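Local coordinates for putative cobalamin synthesis related protein (Corynebacterium diphtheriae, PDB 2NPN), which binds S-adenosylmethionine and probably acts as a precorrin-6A synthase, a tetrapyrrole methyltransferase of cobalamin biosynthesis, at residues I165-G168 with R169-P172; E173-A176 with K177-R180. One frame throughout, in Å; residues are numbered along the deposited sequence. Where two conformers were deposited one is given.

Contact 1: residues I165-G168 with R169-P172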
ATOM      1  N   ILE A 165       5.656   1.481 -13.777  1.00  6.07           N
ATOM      2  CA  ILE A 165       4.646   1.540 -12.745  1.00  6.56           C
ATOM      3  C   ILE A 165       4.285   3.011 -12.556  1.00  5.10           C
ATOM      4  O   ILE A 165       5.172   3.878 -12.376  1.00  6.09           O
ATOM      5  CB  ILE A 165       5.153   0.957 -11.427  1.00  6.64           C
ATOM      6  CG1 ILE A 165       5.724  -0.463 -11.579  1.00  6.46           C
ATOM      7  CG2 ILE A 165       4.068   1.034 -10.320  1.00  6.86           C
ATOM      8  CD1 ILE A 165       6.374  -1.031 -10.343  1.00 10.16           C
ATOM      9  N   THR A 166       2.991   3.289 -12.584  1.00  5.17           N
ATOM     10  CA  THR A 166       2.573   4.656 -12.526  1.00  6.04           C
ATOM     11  C   THR A 166       1.192   4.785 -11.912  1.00  6.82           C
ATOM     12  O   THR A 166       0.614   3.827 -11.405  1.00  7.19           O
ATOM     13  CB  THR A 166       2.723   5.340 -13.891  1.00  6.08           C
ATOM     14  OG1 THR A 166       2.685   6.765 -13.720  1.00  6.84           O
ATOM     15  CG2 THR A 166       1.624   4.855 -14.873  1.00  8.90           C
ATOM     16  N   THR A 167       0.674   5.989 -11.939  1.00  7.19           N
ATOM     17  CA  THR A 167      -0.617   6.289 -11.294  1.00  7.20           C
ATOM     18  C   THR A 167      -1.668   6.554 -12.369  1.00  6.72           C
ATOM     19  O   THR A 167      -1.346   6.850 -13.531  1.00  6.73           O
ATOM     20  CB  THR A 167      -0.494   7.543 -10.434  1.00  8.05           C
ATOM     21  OG1 THR A 167      -0.254   8.678 -11.289  1.00  8.19           O
ATOM     22  CG2 THR A 167       0.640   7.394  -9.369  1.00  7.92           C
ATOM     23  N   GLY A 168      -2.935   6.472 -11.970  1.00  7.30           N
ATOM     24  CA  GLY A 168      -4.014   6.754 -12.892  1.00  8.26           C
ATOM     25  C   GLY A 168      -3.883   8.168 -13.448  1.00  9.04           C
ATOM     26  O   GLY A 168      -4.087   8.394 -14.642  1.00  8.96           O
ATOM     27  N   ARG A 169      -3.547   9.125 -12.582  1.00  9.70           N
ATOM     28  CA  ARG A 169      -3.366  10.518 -12.989  1.00 10.38           C
ATOM     29  C   ARG A 169      -2.279  10.664 -14.073  1.00  9.75           C
ATOM     30  O   ARG A 169      -2.446  11.443 -15.022  1.00 10.25           O
ATOM     31  CB  ARG A 169      -3.044  11.358 -11.747  1.00 11.46           C
ATOM     32  CG  ARG A 169      -2.683  12.799 -11.964  1.00 13.14           C
ATOM     33  CD  ARG A 169      -2.383  13.469 -10.614  1.00 15.67           C
ATOM     34  NE  ARG A 169      -2.237  14.928 -10.710  1.00 20.75           N
ATOM     35  CZ  ARG A 169      -3.093  15.848 -10.236  1.00 24.01           C
ATOM     36  NH1 ARG A 169      -4.220  15.519  -9.589  1.00 27.08           N
ATOM     37  NH2 ARG A 169      -2.819  17.134 -10.403  1.00 24.91           N
ATOM     38  N   ASN A 170      -1.164   9.940 -13.930  1.00  7.59           N
ATOM     39  CA  ASN A 170      -0.055  10.034 -14.886  1.00  7.34           C
ATOM     40  C   ASN A 170      -0.324   9.264 -16.204  1.00  7.30           C
ATOM     41  O   ASN A 170       0.371   9.492 -17.193  1.00  7.45           O
ATOM     42  CB  ASN A 170       1.247   9.401 -14.309  1.00  7.24           C
ATOM     43  CG  ASN A 170       1.842  10.164 -13.133  1.00 10.12           C
ATOM     44  OD1 ASN A 170       1.537  11.344 -12.908  1.00 10.07           O
ATOM     45  ND2 ASN A 170       2.732   9.482 -12.383  1.00 10.15           N
ATOM     46  N   LEU A 171      -1.279   8.332 -16.190  1.00  7.19           N
ATOM     47  CA  LEU A 171      -1.411   7.369 -17.317  1.00  8.74           C
ATOM     48  C   LEU A 171      -1.644   8.055 -18.676  1.00 10.17           C
ATOM     49  O   LEU A 171      -0.997   7.684 -19.671  1.00  9.44           O
ATOM     50  CB  LEU A 171      -2.506   6.306 -17.049  1.00  8.45           C
ATOM     51  CG  LEU A 171      -2.521   5.153 -18.072  1.00  8.24           C
ATOM     52  CD1 LEU A 171      -1.160   4.401 -18.182  1.00  9.74           C
ATOM     53  CD2 LEU A 171      -3.693   4.219 -17.822  1.00  9.15           C
ATOM     54  N   PRO A 172      -2.583   9.015 -18.736  1.00 11.80           N
ATOM     55  CA  PRO A 172      -2.775   9.699 -20.025  1.00 12.52           C
ATOM     56  C   PRO A 172      -1.544  10.395 -20.595  1.00 13.44           C
ATOM     57  O   PRO A 172      -1.474  10.540 -21.824  1.00 15.61           O
ATOM     58  CB  PRO A 172      -3.844  10.744 -19.712  1.00 13.79           C
ATOM     59  CG  PRO A 172      -4.590  10.234 -18.557  1.00 14.26           C
ATOM     60  CD  PRO A 172      -3.539   9.511 -17.723  1.00 12.56           C
TER

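Contact 2: residues E173-A176 with K177-R180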
ATOM      1  N   GLU A 173      -0.620  10.852 -19.736  1.00 11.83           N
ATOM      2  CA  GLU A 173       0.614  11.510 -20.159  1.00 12.91           C
ATOM      3  C   GLU A 173       1.790  10.547 -20.371  1.00 12.71           C
ATOM      4  O   GLU A 173       2.877  10.964 -20.776  1.00 14.62           O
ATOM      5  CB  GLU A 173       1.026  12.614 -19.156  1.00 14.40           C
ATOM      6  CG  GLU A 173       0.030  13.759 -18.998  1.00 18.11           C
ATOM      7  CD  GLU A 173      -1.112  13.483 -18.017  1.00 21.80           C
ATOM      8  OE1 GLU A 173      -1.136  12.399 -17.389  1.00 22.15           O
ATOM      9  OE2 GLU A 173      -1.986  14.377 -17.882  1.00 27.01           O
ATOM     10  N   THR A 174       1.569   9.255 -20.133  1.00 10.51           N
ATOM     11  CA  THR A 174       2.607   8.249 -20.262  1.00 10.15           C
ATOM     12  C   THR A 174       2.859   7.901 -21.743  1.00  9.36           C
ATOM     13  O   THR A 174       1.915   7.796 -22.520  1.00 10.32           O
ATOM     14  CB  THR A 174       2.204   6.989 -19.471  1.00 11.19           C
ATOM     15  OG1 THR A 174       1.952   7.382 -18.107  1.00 10.68           O
ATOM     16  CG2 THR A 174       3.303   5.879 -19.522  1.00 10.18           C
ATOM     17  N   SER A 175       4.123   7.730 -22.134  1.00  9.49           N
ATOM     18  CA  SER A 175       4.422   7.433 -23.556  1.00  9.42           C
ATOM     19  C   SER A 175       3.771   6.123 -23.993  1.00  9.57           C
ATOM     20  O   SER A 175       3.542   5.195 -23.189  1.00  8.22           O
ATOM     21  CB  SER A 175       5.928   7.351 -23.816  1.00  9.45           C
ATOM     22  OG  SER A 175       6.458   6.175 -23.240  1.00 11.30           O
ATOM     23  N   ALA A 176       3.465   6.044 -25.288  1.00  9.90           N
ATOM     24  CA  ALA A 176       2.968   4.802 -25.850  1.00 10.41           C
ATOM     25  C   ALA A 176       3.948   3.667 -25.598  1.00 10.21           C
ATOM     26  O   ALA A 176       3.553   2.560 -25.311  1.00 10.10           O
ATOM     27  CB  ALA A 176       2.730   4.978 -27.361  1.00 10.74           C
ATOM     28  N   LYS A 177       5.245   3.967 -25.679  0.50 10.31           N
ATOM     29  CA  LYS A 177       6.263   2.957 -25.481  0.50  9.98           C
ATOM     30  C   LYS A 177       6.179   2.410 -24.067  0.50  9.90           C
ATOM     31  O   LYS A 177       6.244   1.220 -23.867  0.50 10.12           O
ATOM     32  CB  LYS A 177       7.661   3.512 -25.777  0.50 10.44           C
ATOM     33  CG  LYS A 177       8.822   2.642 -25.296  0.50 10.97           C
ATOM     34  CD  LYS A 177       8.777   1.235 -25.876  0.50 10.97           C
ATOM     35  CE  LYS A 177      10.175   0.612 -26.010  0.50 13.28           C
ATOM     36  NZ  LYS A 177      10.075  -0.692 -26.705  0.50 12.46           N
ATOM     37  N   ASP A 178       6.025   3.287 -23.089  1.00  9.83           N
ATOM     38  CA  ASP A 178       5.899   2.817 -21.702  1.00 10.71           C
ATOM     39  C   ASP A 178       4.589   2.080 -21.435  1.00  9.66           C
ATOM     40  O   ASP A 178       4.546   1.132 -20.624  1.00 11.36           O
ATOM     41  CB  ASP A 178       6.052   3.960 -20.754  1.00 10.48           C
ATOM     42  CG  ASP A 178       7.472   4.455 -20.637  1.00 13.10           C
ATOM     43  OD1 ASP A 178       8.444   3.832 -21.147  1.00 15.71           O
ATOM     44  OD2 ASP A 178       7.586   5.520 -20.039  1.00 15.45           O
ATOM     45  N   ARG A 179       3.513   2.492 -22.101  1.00  9.67           N
ATOM     46  CA  ARG A 179       2.220   1.841 -21.971  1.00 10.14           C
ATOM     47  C   ARG A 179       2.184   0.435 -22.587  1.00  9.62           C
ATOM     48  O   ARG A 179       1.171  -0.270 -22.460  1.00 11.10           O
ATOM     49  CB  ARG A 179       1.128   2.723 -22.525  1.00 10.99           C
ATOM     50  CG  ARG A 179       0.846   3.903 -21.611  1.00 11.24           C
ATOM     51  CD  ARG A 179      -0.406   4.625 -22.042  1.00 13.29           C
ATOM     52  NE  ARG A 179      -0.066   5.630 -23.036  1.00 16.75           N
ATOM     53  CZ  ARG A 179      -0.310   5.567 -24.339  1.00 19.52           C
ATOM     54  NH1 ARG A 179       0.093   6.559 -25.108  1.00 18.57           N
ATOM     55  NH2 ARG A 179      -0.945   4.536 -24.890  1.00 21.16           N
ATOM     56  N   ARG A 180       3.279   0.006 -23.210  1.00  9.49           N
ATOM     57  CA  ARG A 180       3.359  -1.326 -23.749  1.00  9.01           C
ATOM     58  C   ARG A 180       3.354  -2.395 -22.645  1.00  7.80           C
ATOM     59  O   ARG A 180       2.996  -3.561 -22.889  1.00  8.29           O
ATOM     60  CB  ARG A 180       4.572  -1.514 -24.624  1.00  9.27           C
ATOM     61  CG  ARG A 180       4.429  -0.770 -25.967  1.00 10.06           C
ATOM     62  CD  ARG A 180       5.585  -1.133 -26.923  1.00  9.29           C
ATOM     63  NE  ARG A 180       5.628  -2.570 -27.241  1.00  9.53           N
ATOM     64  CZ  ARG A 180       4.848  -3.168 -28.140  1.00 11.05           C
ATOM     65  NH1 ARG A 180       3.965  -2.488 -28.857  1.00 11.04           N
ATOM     66  NH2 ARG A 180       4.956  -4.479 -28.346  1.00 13.14           N
TER
HETATM   67  O   HOH W   1       0.599   9.666 -24.318  1.00 41.13           O
HETATM   68  O   HOH W   2       9.220   6.519 -23.210  1.00 25.44           O
HETATM   69  O   HOH W   3       6.292   7.956 -20.269  1.00 28.79           O

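Contact 1: residues I165-G168 with R169-P172
The side chain of Asn-170 lies across the hydroxyls of Thr-166 and Thr-167, two neighbours at the end of strand 164-167. Its ND2 donates to Thr-166 OG1 over 3.0 Å, and that oxygen sits almost in the amide plane, only 2° out of it. Thr-166 presents OG1 by turning it away from its own backbone N (chi1 -163°). The hydroxyl of Thr-167 has a different task: OG1 takes the backbone N-H of Asn-170 at 3.1 Å and also packs 3.2 Å from Asn-170 CG. This side-chain-to-backbone bond, three residues on, resembles an N-cap and leads into the 3-10 segment that begins at Leu-171. Gly-168 O adds a longer bond, accepting Leu-171 N at 3.2 Å from well above the carbonyl plane, and it also touches Pro-172 CD at 3.3 Å. Leu-171 itself turns inward against strands 181-185 and 243-249, while Thr-167 also packs on Leu-186, a residue of the S-adenosylmethionine site. With one hydroxyl gripping the amide and the next gripping the backbone of the same asparagine, the two bonds together probably limit the rotation of that side chain and favour this path off the strand.

Contact 2: residues E173-A176 with K177-R180
Arg-179 folds back on Thr-174, and its guanidinium reaches the backbone oxygen of that residue edge-on. Arg-179 NE donates to Thr-174 O over 3.0 Å, with the oxygen 13° out of the guanidinium plane; Arg-179 NH1 adds a weak bond of 3.4 Å to Thr-174 O. Water 1 donates a third bond to this carbonyl and in turn accepts from Arg-179 NH1. A bend at chi3 (-88°) brings the flat group round so that one face rests on Ala-176 CA. Ser-175 forms an ST motif in the loop just before strand 181-185: its OG, held between its own N and carbonyl carbon (chi1 71°), accepts Asp-178 N at 2.9 Å, and Ser-175 O accepts Arg-179 N at 2.9 Å. Water 3 joins the Ser-175 N-H to the Asp-178 carboxylate, accepting from Ser-175 N and donating to Asp-178 OD2 at 2.8 Å. Water 2 bonds Ser-175 OG and, weakly, Asp-178 OD1. Thr-174 CG2 packs against Asp-178 CB at 3.6 Å, the two side chains crossing at about a right angle, while Thr-174 OG1 is bonded to Asn-170 O. Arg-180 directs its guanidinium to a salt bridge with Asp-251.

In the fold
Contacts 1 and 2 follow each other without a break and together form the connection from strand 164-167 to strand 181-185, which lie side by side and parallel at one end of the mixed five-stranded sheet. Their centres are about 10 Å apart, and they touch, among other places, where Leu-171 O meets Arg-179 CD at 3.9 Å. Contact 1 turns the chain off the first strand, close to the S-adenosylmethionine site; contact 2, about 24 Å from the chain centre against about 16 Å for contact 1, turns it back into the second, with the side chain of Arg-180 about 10 Å from the bound magnesium ion, not among its ligands Tyr-219 and Leu-250. The crossover thus runs from the cofactor end of this sheet outward to the protein surface.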